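Local coordinates for protein arylsulfatase (Pseudoalteromonas sp. MB47, PDB 7AJ0) that probably removes sulfate groups from fucoidan, a sulfated algal polysaccharide, as a calcium-containing, exo-acting sulfatase that assembles into a hexamer, at residues Y175-P180 with R245-K250; P168-F173 with G223-A228; P31-V36 with N413-R418; Q369-L374 with T406-A411. All coordinates share one frame; numbering follows the deposited sequence.

How the contacts relate
Four contacts distributed over one sulfatase chain illustrate how chemistry follows position in a fold. Contacts 1 and 4 are buried, whereas contacts 2 and 3 are partly exposed. Contacts 1, 2 and 4 all reach the large mixed sheet; the first two adjoin, with centres 11 Å apart and Phe176 packed on Pro168, and contact 4 lies about 35 Å from contact 2, centre to centre, across the middle of the chain. Contacts 3 and 4 are neighbours as well, sharing the 413-418 loop through Gly414 and Ser416. One aromatic face and a tyrosine hydroxyl serve contact 1, a salt bridge and a water contact 2, a side-chain amide bonded to backbone serves contact 3, and ring packing with a water serves contact 4.

Contact 1. Residues Y175-P180 with R245-K250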
loop_
_atom_site.group_PDB
_atom_site.type_symbol
_atom_site.label_atom_id
_atom_site.label_comp_id
_atom_site.label_asym_id
_atom_site.label_seq_id
_atom_site.Cartn_x
_atom_site.Cartn_y
_atom_site.Cartn_z
ATOM N N TYR A 175 14.644 -48.271 13.615
ATOM C CA TYR A 175 13.389 -48.552 12.934
ATOM C C TYR A 175 12.835 -47.276 12.328
ATOM O O TYR A 175 12.811 -46.234 12.988
ATOM C CB TYR A 175 12.373 -49.164 13.911
ATOM C CG TYR A 175 11.086 -49.624 13.270
ATOM C CD1 TYR A 175 11.093 -50.611 12.296
ATOM C CD2 TYR A 175 9.863 -49.087 13.650
ATOM C CE1 TYR A 175 9.922 -51.041 11.708
ATOM C CE2 TYR A 175 8.685 -49.515 13.068
ATOM C CZ TYR A 175 8.722 -50.492 12.099
ATOM O OH TYR A 175 7.558 -50.924 11.512
ATOM N N PHE A 176 12.398 -47.362 11.072
ATOM C CA PHE A 176 11.678 -46.281 10.419
ATOM C C PHE A 176 10.361 -46.806 9.867
ATOM O O PHE A 176 10.293 -47.925 9.346
ATOM C CB PHE A 176 12.476 -45.652 9.276
ATOM C CG PHE A 176 11.665 -44.714 8.421
ATOM C CD1 PHE A 176 11.056 -43.602 8.980
ATOM C CD2 PHE A 176 11.505 -44.945 7.065
ATOM C CE1 PHE A 176 10.309 -42.737 8.206
ATOM C CE2 PHE A 176 10.757 -44.083 6.285
ATOM C CZ PHE A 176 10.158 -42.976 6.859
ATOM N N TYR A 177 9.317 -45.989 9.982
ATOM C CA TYR A 177 8.022 -46.315 9.394
ATOM C C TYR A 177 7.293 -44.998 9.168
ATOM O O TYR A 177 6.859 -44.366 10.136
ATOM C CB TYR A 177 7.218 -47.238 10.304
ATOM C CG TYR A 177 5.936 -47.740 9.672
ATOM C CD1 TYR A 177 4.870 -46.882 9.443
ATOM C CD2 TYR A 177 5.794 -49.071 9.303
ATOM C CE1 TYR A 177 3.702 -47.331 8.860
ATOM C CE2 TYR A 177 4.626 -49.531 8.721
ATOM C CZ TYR A 177 3.585 -48.656 8.505
ATOM O OH TYR A 177 2.420 -49.098 7.929
ATOM N N GLY A 178 7.157 -44.588 7.915
ATOM C CA GLY A 178 6.389 -43.381 7.645
ATOM C C GLY A 178 6.665 -42.836 6.254
ATOM O O GLY A 178 6.997 -43.585 5.334
ATOM N N LEU A 179 6.520 -41.518 6.136
ATOM C CA LEU A 179 6.579 -40.849 4.846
ATOM C C LEU A 179 8.006 -40.420 4.543
ATOM O O LEU A 179 8.567 -39.610 5.293
ATOM C CB LEU A 179 5.675 -39.628 4.837
ATOM C CG LEU A 179 4.199 -39.779 5.193
ATOM C CD1 LEU A 179 3.987 -39.988 6.681
ATOM C CD2 LEU A 179 3.430 -38.547 4.711
ATOM N N PRO A 180 8.630 -40.927 3.477
ATOM C CA PRO A 180 9.909 -40.334 3.053
ATOM C C PRO A 180 9.818 -38.844 2.775
ATOM O O PRO A 180 10.739 -38.097 3.117
ATOM C CB PRO A 180 10.261 -41.135 1.788
ATOM C CG PRO A 180 9.594 -42.451 1.986
ATOM C CD PRO A 180 8.313 -42.158 2.726
ATOM N N ARG A 245 0.058 -44.274 14.430
ATOM C CA ARG A 245 -0.233 -44.518 15.839
ATOM C C ARG A 245 -0.065 -45.994 16.174
ATOM O O ARG A 245 0.573 -46.347 17.171
ATOM C CB ARG A 245 -1.651 -44.039 16.160
ATOM C CG ARG A 245 -2.064 -44.131 17.623
ATOM C CD ARG A 245 -2.601 -45.508 18.014
ATOM N NE ARG A 245 -3.411 -46.127 16.968
ATOM C CZ ARG A 245 -4.623 -45.719 16.608
ATOM N NH1 ARG A 245 -5.184 -44.677 17.203
ATOM N NH2 ARG A 245 -5.271 -46.353 15.641
ATOM N N ASP A 246 -0.616 -46.873 15.334
ATOM C CA ASP A 246 -0.489 -48.305 15.577
ATOM C C ASP A 246 0.973 -48.732 15.627
ATOM O O ASP A 246 1.360 -49.553 16.466
ATOM C CB ASP A 246 -1.231 -49.090 14.493
ATOM C CG ASP A 246 -2.741 -48.948 14.592
ATOM O OD1 ASP A 246 -3.240 -48.602 15.684
ATOM O OD2 ASP A 246 -3.429 -49.194 13.577
ATOM N N GLU A 247 1.803 -48.187 14.733
ATOM C CA GLU A 247 3.201 -48.603 14.680
ATOM C C GLU A 247 3.978 -48.105 15.894
ATOM O O GLU A 247 4.851 -48.813 16.409
ATOM C CB GLU A 247 3.847 -48.111 13.387
ATOM C CG GLU A 247 3.429 -48.894 12.151
ATOM C CD GLU A 247 3.952 -50.321 12.155
ATOM O OE1 GLU A 247 5.018 -50.568 12.761
ATOM O OE2 GLU A 247 3.295 -51.197 11.552
ATOM N N SER A 248 3.684 -46.890 16.362
ATOM C CA SER A 248 4.335 -46.400 17.573
ATOM C C SER A 248 3.906 -47.201 18.797
ATOM O O SER A 248 4.708 -47.405 19.715
ATOM C CB SER A 248 4.029 -44.919 17.778
ATOM O OG SER A 248 4.813 -44.117 16.913
ATOM N N VAL A 249 2.653 -47.658 18.830
ATOM C CA VAL A 249 2.209 -48.520 19.922
ATOM C C VAL A 249 2.983 -49.833 19.899
ATOM O O VAL A 249 3.494 -50.291 20.927
ATOM C CB VAL A 249 0.691 -48.755 19.836
ATOM C CG1 VAL A 249 0.275 -49.889 20.763
ATOM C CG2 VAL A 249 -0.064 -47.479 20.179
ATOM N N LYS A 250 3.086 -50.456 18.722
ATOM C CA LYS A 250 3.859 -51.691 18.616
ATOM C C LYS A 250 5.305 -51.472 19.045
ATOM O O LYS A 250 5.888 -52.313 19.738
ATOM C CB LYS A 250 3.802 -52.228 17.186
ATOM C CG LYS A 250 2.444 -52.784 16.778
ATOM C CD LYS A 250 2.476 -53.344 15.359
ATOM C CE LYS A 250 1.115 -53.889 14.941
ATOM N NZ LYS A 250 1.103 -54.379 13.531
#
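Glu247 meets two tyrosines at once, one through a carboxylate oxygen and the other through its aliphatic stem and the flat of its carboxylate. The hydroxyl of Tyr175 donates to the carboxylate: OH lies 2.9 Å from Glu247 OE1 and approaches from above the carboxylate plane, 53° out of it. On Tyr177 the contact is a CH-pi interaction, with Glu247 CG 3.4 Å from the ring centroid and almost exactly on the ring normal. Beyond CG the chain bends (chi2 -68°) and carries the carboxylate over the ring, the planes 10° apart, with OE2 of Glu247 3.5 Å from Tyr177 CE2. Were Glu247 an alanine, the Tyr175 hydroxyl would probably lose this acceptor and one face of the Tyr177 ring its cover. The two tyrosines alternate with Phe176 along strand 175-177, part of the central mixed sheet of the alkaline phosphatase-like sulfatase fold, and helix 240-258 packs against them. Backbone bonds from Tyr175 and Tyr177 to Leu154 fix the strand beside 151-155. Two residues before Glu247 on the same helix, Arg245 grips Asp246 OD1 side-on through NE and NH2, while its NH1 forms a salt bridge with Glu304.

Contact 2. Residues P168-F173 with G223-A228; sequences PHEVGF and GKREVA
Arg225 and Glu170 form a two-pronged salt bridge in the sulfatase fold, between the 3-10 turn 168-170, in the connection from strand 151-155 to strand 175-177, and the segment that carries strand 226-230, which pairs with strand 215-220. The guanidinium comes side-on, each nitrogen taking its own oxygen. NH2 of Arg225 donates to Glu170 OE1 at 3.0 Å, on the syn side and near the carboxylate plane, with an N-H...O angle of 166°. The second prong is longer, Arg225 NE to Glu170 OE2 at 3.2 Å, and meets its oxygen from above the carboxylate plane. Both acceptors lie close to the guanidinium plane, although the two flat groups are turned 39° apart.

Neither partner is used up by this pair. Arg225 NH2 also donates to the carbonyl of Ala163 and NH1 to that of Glu162, while Glu170 OE1 accepts from Leu167 N. The arginine therefore holds two parts of the same connection, 162-163 and Glu170, and a leucine in its place would probably deprive Glu170 of its countercharge and leave the carbonyls of Glu162 and Ala163 without these donors.

His169 stands beside the bridge, its CE1 touching Arg225 CG at 3.8 Å with that carbon near the ring plane. Glu170 CG lies over one face of the imidazole, toward its rim. One water links three polar atoms: it is bonded to His169 NE2, and it donates to Glu170 OE2 and, at 3.1 Å, to the carbonyl oxygen of Gly223.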
loop_
_atom_site.group_PDB
_atom_site.type_symbol
_atom_site.label_atom_id
_atom_site.label_comp_id
_atom_site.label_asym_id
_atom_site.label_seq_id
_atom_site.Cartn_x
_atom_site.Cartn_y
_atom_site.Cartn_z
ATOM N N PRO A 168 15.637 -42.646 7.898
ATOM C CA PRO A 168 16.074 -42.760 9.301
ATOM C C PRO A 168 16.712 -44.093 9.653
ATOM O O PRO A 168 17.680 -44.120 10.423
ATOM C CB PRO A 168 14.772 -42.530 10.084
ATOM C CG PRO A 168 13.946 -41.671 9.182
ATOM C CD PRO A 168 14.253 -42.144 7.784
ATOM N N HIS A 169 16.204 -45.202 9.118
ATOM C CA HIS A 169 16.790 -46.498 9.441
ATOM C C HIS A 169 18.143 -46.713 8.778
ATOM O O HIS A 169 18.781 -47.740 9.034
ATOM C CB HIS A 169 15.838 -47.625 9.042
ATOM C CG HIS A 169 15.756 -47.855 7.567
ATOM N ND1 HIS A 169 15.079 -47.007 6.720
ATOM C CD2 HIS A 169 16.262 -48.841 6.789
ATOM C CE1 HIS A 169 15.173 -47.458 5.481
ATOM N NE2 HIS A 169 15.885 -48.571 5.496
ATOM N N GLU A 170 18.590 -45.781 7.941
ATOM C CA GLU A 170 19.895 -45.855 7.303
ATOM C C GLU A 170 20.872 -44.825 7.853
ATOM O O GLU A 170 22.035 -44.810 7.434
ATOM C CB GLU A 170 19.745 -45.673 5.787
ATOM C CG GLU A 170 18.781 -46.661 5.141
ATOM C CD GLU A 170 18.342 -46.243 3.748
ATOM O OE1 GLU A 170 18.317 -45.026 3.463
ATOM O OE2 GLU A 170 18.015 -47.134 2.936
ATOM N N VAL A 171 20.435 -43.971 8.778
ATOM C CA VAL A 171 21.267 -42.905 9.318
ATOM C C VAL A 171 21.384 -42.997 10.840
ATOM O O VAL A 171 21.771 -42.031 11.487
ATOM C CB VAL A 171 20.741 -41.520 8.892
ATOM C CG1 VAL A 171 20.484 -41.480 7.392
ATOM C CG2 VAL A 171 19.478 -41.166 9.672
ATOM N N GLY A 172 21.045 -44.146 11.419
ATOM C CA GLY A 172 21.241 -44.350 12.841
ATOM C C GLY A 172 20.081 -44.998 13.568
ATOM O O GLY A 172 20.290 -45.806 14.478
ATOM N N PHE A 173 18.854 -44.652 13.192
ATOM C CA PHE A 173 17.689 -45.177 13.891
ATOM C C PHE A 173 17.532 -46.669 13.626
ATOM O O PHE A 173 17.816 -47.156 12.528
ATOM C CB PHE A 173 16.424 -44.436 13.457
ATOM C CG PHE A 173 16.395 -42.991 13.867
ATOM C CD1 PHE A 173 16.951 -42.015 13.055
ATOM C CD2 PHE A 173 15.803 -42.607 15.060
ATOM C CE1 PHE A 173 16.921 -40.684 13.428
ATOM C CE2 PHE A 173 15.770 -41.276 15.440
ATOM C CZ PHE A 173 16.329 -40.313 14.621
ATOM N N GLY A 223 18.494 -53.568 6.973
ATOM C CA GLY A 223 17.605 -54.226 6.038
ATOM C C GLY A 223 17.195 -53.358 4.869
ATOM O O GLY A 223 17.761 -52.282 4.650
ATOM N N LYS A 224 16.202 -53.815 4.115
ATOM C CA LYS A 224 15.748 -53.142 2.910
ATOM C C LYS A 224 14.518 -52.287 3.195
ATOM O O LYS A 224 13.817 -52.469 4.194
ATOM C CB LYS A 224 15.419 -54.165 1.818
ATOM C CG LYS A 224 16.607 -54.980 1.331
ATOM C CD LYS A 224 17.579 -54.133 0.518
ATOM C CE LYS A 224 18.751 -53.645 1.357
ATOM N NZ LYS A 224 19.634 -52.725 0.582
ATOM N N ARG A 225 14.266 -51.345 2.291
ATOM C CA ARG A 225 13.032 -50.578 2.315
ATOM C C ARG A 225 11.878 -51.425 1.796
ATOM O O ARG A 225 12.024 -52.164 0.817
ATOM C CB ARG A 225 13.160 -49.320 1.460
ATOM C CG ARG A 225 14.260 -48.380 1.887
ATOM C CD ARG A 225 14.337 -47.203 0.938
ATOM N NE ARG A 225 15.440 -46.306 1.258
ATOM C CZ ARG A 225 15.644 -45.134 0.667
ATOM N NH1 ARG A 225 14.815 -44.715 -0.278
ATOM N NH2 ARG A 225 16.673 -44.379 1.025
ATOM N N GLU A 226 10.730 -51.313 2.457
ATOM C CA GLU A 226 9.509 -51.971 2.025
ATOM C C GLU A 226 8.385 -50.946 1.962
ATOM O O GLU A 226 8.347 -49.997 2.749
ATOM C CB GLU A 226 9.088 -53.098 2.979
ATOM C CG GLU A 226 10.124 -54.178 3.207
ATOM C CD GLU A 226 9.665 -55.197 4.236
ATOM O OE1 GLU A 226 8.454 -55.215 4.552
ATOM O OE2 GLU A 226 10.511 -55.972 4.732
ATOM N N VAL A 227 7.461 -51.148 1.026
ATOM C CA VAL A 227 6.211 -50.397 1.000
ATOM C C VAL A 227 5.245 -51.149 1.910
ATOM O O VAL A 227 4.674 -52.170 1.524
ATOM C CB VAL A 227 5.662 -50.242 -0.417
ATOM C CG1 VAL A 227 4.291 -49.579 -0.376
ATOM C CG2 VAL A 227 6.624 -49.427 -1.265
ATOM N N ALA A 228 5.069 -50.642 3.129
ATOM C CA ALA A 228 4.261 -51.323 4.129
ATOM C C ALA A 228 2.785 -50.961 4.053
ATOM O O ALA A 228 1.936 -51.784 4.410
ATOM C CB ALA A 228 4.785 -51.003 5.533
HETATM O O HOH W 1 17.240 -49.464 3.413
#

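Contact 3. Residues P31-V36 with N413-R418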
loop_
_atom_site.group_PDB
_atom_site.type_symbol
_atom_site.label_atom_id
_atom_site.label_comp_id
_atom_site.label_asym_id
_atom_site.label_seq_id
_atom_site.Cartn_x
_atom_site.Cartn_y
_atom_site.Cartn_z
ATOM N N PRO A 31 24.491 -23.639 37.546
ATOM C CA PRO A 31 25.054 -24.693 38.410
ATOM C C PRO A 31 24.107 -25.189 39.488
ATOM O O PRO A 31 24.142 -26.379 39.823
ATOM C CB PRO A 31 26.303 -24.022 39.010
ATOM C CG PRO A 31 26.059 -22.550 38.875
ATOM C CD PRO A 31 25.247 -22.375 37.626
ATOM N N GLU A 32 23.266 -24.319 40.051
ATOM C CA GLU A 32 22.330 -24.782 41.072
ATOM C C GLU A 32 21.212 -25.612 40.448
ATOM O O GLU A 32 20.811 -26.643 41.001
ATOM C CB GLU A 32 21.760 -23.597 41.847
ATOM C CG GLU A 32 22.801 -22.830 42.656
ATOM C CD GLU A 32 23.573 -23.718 43.621
ATOM O OE1 GLU A 32 22.938 -24.520 44.340
ATOM O OE2 GLU A 32 24.818 -23.621 43.648
ATOM N N GLN A 33 20.698 -25.183 39.295
ATOM C CA GLN A 33 19.725 -25.998 38.577
ATOM C C GLN A 33 20.337 -27.329 38.156
ATOM O O GLN A 33 19.667 -28.369 38.187
ATOM C CB GLN A 33 19.199 -25.228 37.364
ATOM C CG GLN A 33 18.388 -23.987 37.728
ATOM C CD GLN A 33 18.024 -23.128 36.526
ATOM O OE1 GLN A 33 17.900 -21.910 36.643
ATOM N NE2 GLN A 33 17.842 -23.758 35.372
ATOM N N GLU A 34 21.616 -27.320 37.771
ATOM C CA GLU A 34 22.277 -28.555 37.359
ATOM C C GLU A 34 22.392 -29.534 38.523
ATOM O O GLU A 34 22.236 -30.746 38.334
ATOM C CB GLU A 34 23.655 -28.233 36.775
ATOM C CG GLU A 34 24.513 -29.447 36.436
ATOM C CD GLU A 34 23.938 -30.297 35.314
ATOM O OE1 GLU A 34 22.999 -29.837 34.630
ATOM O OE2 GLU A 34 24.429 -31.430 35.119
ATOM N N LYS A 35 22.668 -29.035 39.731
ATOM C CA LYS A 35 22.683 -29.914 40.895
ATOM C C LYS A 35 21.330 -30.589 41.090
ATOM O O LYS A 35 21.262 -31.794 41.363
ATOM C CB LYS A 35 23.062 -29.133 42.152
ATOM C CG LYS A 35 24.553 -28.933 42.344
ATOM C CD LYS A 35 24.828 -28.159 43.624
ATOM C CE LYS A 35 26.059 -27.274 43.488
ATOM N NZ LYS A 35 26.223 -26.371 44.665
ATOM N N VAL A 36 20.243 -29.825 40.961
ATOM C CA VAL A 36 18.910 -30.403 41.098
ATOM C C VAL A 36 18.672 -31.452 40.020
ATOM O O VAL A 36 18.152 -32.540 40.295
ATOM C CB VAL A 36 17.840 -29.297 41.048
ATOM C CG1 VAL A 36 16.476 -29.893 40.740
ATOM C CG2 VAL A 36 17.804 -28.533 42.359
ATOM N N ASN A 413 10.816 -23.546 37.674
ATOM C CA ASN A 413 10.935 -22.186 37.151
ATOM C C ASN A 413 12.391 -21.856 36.837
ATOM O O ASN A 413 12.906 -20.788 37.176
ATOM C CB ASN A 413 10.343 -21.178 38.134
ATOM C CG ASN A 413 9.021 -21.638 38.704
ATOM O OD1 ASN A 413 8.007 -21.667 38.005
ATOM N ND2 ASN A 413 9.024 -22.007 39.980
ATOM N N GLY A 414 13.060 -22.797 36.180
ATOM C CA GLY A 414 14.466 -22.632 35.898
ATOM C C GLY A 414 14.722 -21.620 34.801
ATOM O O GLY A 414 13.849 -21.270 34.006
ATOM N N LYS A 415 15.955 -21.135 34.768
ATOM C CA LYS A 415 16.395 -20.237 33.712
ATOM C C LYS A 415 17.068 -21.034 32.603
ATOM O O LYS A 415 17.704 -22.064 32.843
ATOM C CB LYS A 415 17.342 -19.177 34.271
ATOM C CG LYS A 415 16.663 -18.240 35.261
ATOM C CD LYS A 415 17.624 -17.203 35.822
ATOM C CE LYS A 415 16.920 -16.290 36.817
ATOM N NZ LYS A 415 17.791 -15.171 37.266
ATOM N N SER A 416 16.905 -20.551 31.378
ATOM C CA SER A 416 17.413 -21.256 30.212
ATOM C C SER A 416 18.933 -21.158 30.131
ATOM O O SER A 416 19.543 -20.189 30.588
ATOM C CB SER A 416 16.778 -20.682 28.946
ATOM O OG SER A 416 17.325 -21.265 27.781
ATOM N N ARG A 417 19.544 -22.193 29.553
ATOM C CA ARG A 417 20.971 -22.178 29.266
ATOM C C ARG A 417 21.288 -21.585 27.901
ATOM O O ARG A 417 22.469 -21.423 27.571
ATOM C CB ARG A 417 21.545 -23.601 29.347
ATOM C CG ARG A 417 21.314 -24.268 30.692
ATOM C CD ARG A 417 22.114 -25.558 30.855
ATOM N NE ARG A 417 23.554 -25.324 30.800
ATOM C CZ ARG A 417 24.399 -25.963 29.992
ATOM N NH1 ARG A 417 23.968 -26.903 29.161
ATOM N NH2 ARG A 417 25.688 -25.664 30.027
ATOM N N ARG A 418 20.272 -21.253 27.108
ATOM C CA ARG A 418 20.461 -20.674 25.785
ATOM C C ARG A 418 20.349 -19.161 25.879
ATOM O O ARG A 418 19.372 -18.635 26.424
ATOM C CB ARG A 418 19.431 -21.219 24.792
ATOM C CG ARG A 418 19.465 -20.540 23.432
ATOM C CD ARG A 418 18.552 -21.235 22.429
ATOM N NE ARG A 418 19.088 -22.524 21.993
ATOM C CZ ARG A 418 20.026 -22.668 21.062
ATOM N NH1 ARG A 418 20.450 -23.879 20.731
ATOM N NH2 ARG A 418 20.546 -21.605 20.466
#
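Gln33 sends its side chain straight out from the helix toward Lys415: CG stands anti to the carbonyl carbon (chi1 -66°), and the extended chain beyond it (chi2 172°) carries the amide to the backbone of the 413-418 loop. There both ends of the amide are used on a single residue. Lys415 N donates to Gln33 OE1 at 2.8 Å in a nearly straight bond, although this donor is tilted 30° from the carbonyl plane of the glutamine. In return Gln33 NE2 gives a hydrogen to Lys415 O at 3.0 Å, meeting it in the carbonyl plane, on a lone pair. Paired this way, the side-chain amide engages both the N-H and the C=O of one residue, and the two bonds should hold it from flipping.

NE2 has a second acceptor in the carbonyl oxygen of Ala407, which ties the same side chain to helix 406-409. Gly414 lies directly against the amide, its CA 3.6 Å from Gln33 OE1; a side chain at that position would run into Gln33 NE2. The methylenes of Lys415 pass the amide oxygen, CB at 3.7 Å from Gln33 OE1, before the chain leads away to its exposed end.

Glu34, on the adjacent helical position, forms a salt bridge with Arg386. Farther along the loop, Ser416 OG accepts from Arg418 N, 3.0 Å away, closing an ST turn just before strand 420-425. The whole is a helix-to-loop junction in which the first turn of helix 31-48 is fastened by a side-chain amide to the peptide groups of an irregular segment.

Contact 4. Residues Q369-L374 with T406-A411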
loop_
_atom_site.group_PDB
_atom_site.type_symbol
_atom_site.label_atom_id
_atom_site.label_comp_id
_atom_site.label_asym_id
_atom_site.label_seq_id
_atom_site.Cartn_x
_atom_site.Cartn_y
_atom_site.Cartn_z
ATOM N N GLN A 369 3.945 -25.312 35.210
ATOM C CA GLN A 369 4.996 -24.350 34.921
ATOM C C GLN A 369 4.780 -23.727 33.548
ATOM O O GLN A 369 4.552 -24.437 32.564
ATOM C CB GLN A 369 6.371 -25.015 34.962
ATOM C CG GLN A 369 6.875 -25.346 36.341
ATOM C CD GLN A 369 8.257 -25.963 36.300
ATOM O OE1 GLN A 369 9.259 -25.258 36.181
ATOM N NE2 GLN A 369 8.317 -27.288 36.381
ATOM N N VAL A 370 4.854 -22.401 33.489
ATOM C CA VAL A 370 4.911 -21.663 32.234
ATOM C C VAL A 370 6.215 -20.877 32.250
ATOM O O VAL A 370 6.421 -20.025 33.125
ATOM C CB VAL A 370 3.703 -20.735 32.047
ATOM C CG1 VAL A 370 3.655 -20.221 30.617
ATOM C CG2 VAL A 370 2.416 -21.462 32.396
ATOM N N ASN A 371 7.097 -21.176 31.300
ATOM C CA ASN A 371 8.453 -20.644 31.288
ATOM C C ASN A 371 8.747 -20.050 29.921
ATOM O O ASN A 371 8.581 -20.724 28.900
ATOM C CB ASN A 371 9.467 -21.742 31.622
ATOM C CG ASN A 371 10.806 -21.188 32.057
ATOM O OD1 ASN A 371 11.265 -20.167 31.546
ATOM N ND2 ASN A 371 11.440 -21.857 33.012
ATOM N N ASN A 372 9.191 -18.793 29.906
ATOM C CA ASN A 372 9.471 -18.072 28.672
ATOM C C ASN A 372 10.947 -18.121 28.289
ATOM O O ASN A 372 11.387 -17.334 27.443
ATOM C CB ASN A 372 9.005 -16.620 28.806
ATOM C CG ASN A 372 8.777 -15.950 27.463
ATOM O OD1 ASN A 372 8.435 -16.605 26.478
ATOM N ND2 ASN A 372 8.964 -14.636 27.418
ATOM N N GLY A 373 11.716 -19.031 28.884
ATOM C CA GLY A 373 13.127 -19.124 28.560
ATOM C C GLY A 373 13.361 -19.644 27.154
ATOM O O GLY A 373 12.608 -20.465 26.631
ATOM N N LEU A 374 14.434 -19.158 26.536
ATOM C CA LEU A 374 14.703 -19.486 25.145
ATOM C C LEU A 374 15.071 -20.958 24.996
ATOM O O LEU A 374 15.865 -21.501 25.765
ATOM C CB LEU A 374 15.837 -18.617 24.602
ATOM C CG LEU A 374 15.596 -17.108 24.548
ATOM C CD1 LEU A 374 16.771 -16.423 23.847
ATOM C CD2 LEU A 374 14.287 -16.781 23.854
ATOM N N THR A 406 18.763 -29.875 30.062
ATOM C CA THR A 406 18.255 -30.708 31.147
ATOM C C THR A 406 18.129 -29.914 32.442
ATOM O O THR A 406 17.151 -30.071 33.182
ATOM C CB THR A 406 19.165 -31.922 31.343
ATOM O OG1 THR A 406 19.115 -32.750 30.174
ATOM C CG2 THR A 406 18.729 -32.732 32.553
ATOM N N ALA A 407 19.110 -29.054 32.734
ATOM C CA ALA A 407 19.031 -28.203 33.916
ATOM C C ALA A 407 17.909 -27.179 33.814
ATOM O O ALA A 407 17.439 -26.680 34.843
ATOM C CB ALA A 407 20.363 -27.482 34.134
ATOM N N PHE A 408 17.476 -26.850 32.599
ATOM C CA PHE A 408 16.374 -25.911 32.410
ATOM C C PHE A 408 15.027 -26.604 32.564
ATOM O O PHE A 408 14.121 -26.066 33.211
ATOM C CB PHE A 408 16.520 -25.253 31.035
ATOM C CG PHE A 408 15.344 -24.419 30.615
ATOM C CD1 PHE A 408 14.888 -23.377 31.406
ATOM C CD2 PHE A 408 14.718 -24.656 29.400
ATOM C CE1 PHE A 408 13.814 -22.601 31.003
ATOM C CE2 PHE A 408 13.646 -23.883 28.990
ATOM C CZ PHE A 408 13.193 -22.854 29.793
ATOM N N LEU A 409 14.891 -27.811 32.009
ATOM C CA LEU A 409 13.611 -28.507 32.032
ATOM C C LEU A 409 13.309 -29.140 33.386
ATOM O O LEU A 409 12.134 -29.296 33.737
ATOM C CB LEU A 409 13.585 -29.588 30.949
ATOM C CG LEU A 409 13.632 -29.118 29.496
ATOM C CD1 LEU A 409 13.773 -30.303 28.550
ATOM C CD2 LEU A 409 12.394 -28.308 29.149
ATOM N N LEU A 410 14.333 -29.511 34.153
ATOM C CA LEU A 410 14.139 -30.228 35.407
ATOM C C LEU A 410 14.206 -29.328 36.634
ATOM O O LEU A 410 14.063 -29.824 37.755
ATOM C CB LEU A 410 15.180 -31.346 35.542
ATOM C CG LEU A 410 15.213 -32.375 34.414
ATOM C CD1 LEU A 410 16.229 -33.463 34.715
ATOM C CD2 LEU A 410 13.841 -32.976 34.190
ATOM N N ALA A 411 14.415 -28.028 36.455
ATOM C CA ALA A 411 14.425 -27.078 37.557
ATOM C C ALA A 411 13.080 -26.367 37.644
ATOM O O ALA A 411 12.506 -25.976 36.624
ATOM C CB ALA A 411 15.545 -26.050 37.385
HETATM O O HOH W 2 10.739 -28.246 35.912
#
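Phe408 and Asn371 make the close part of this contact, the ring and the amide arriving from opposite directions. Phe408 has its CG anti to the backbone N (chi1 171°), which turns the ring toward the strand. Its CE1 comes within 3.2 Å of Asn371 ND2, the two planes standing 75° apart. Both polar ends of the asparagine have partners other than the ring: ND2 donates to the carbonyl of Gly414, and OD1 accepts from Gly373 N at 2.9 Å, an Asx turn that fixes the amide beside the ring. Gly373 completes the fit, its CA lying 3.9 Å from Phe408 CZ, where a side chain would collide with the ring.

Packing gives way to water at the other end. Gln369 OE1 and Ala411 O are both acceptors, 3.4 Å apart, and do not bond; OE1 instead takes a hydrogen from Asn413 N. NE2 of Gln369 donates to a water at 2.6 Å, and that water lies 2.8 Å from Leu409 O, at the end of the short helix 406-409.

Strand 369-371 runs parallel to strand 91-97 in the mixed sheet, held by backbone bonds to Arg92, and Val370 packs on Ala74 of a second subunit. Helix 406-409 itself packs on helix 377-387 through Thr406 and on helix 31-48 through Ala407.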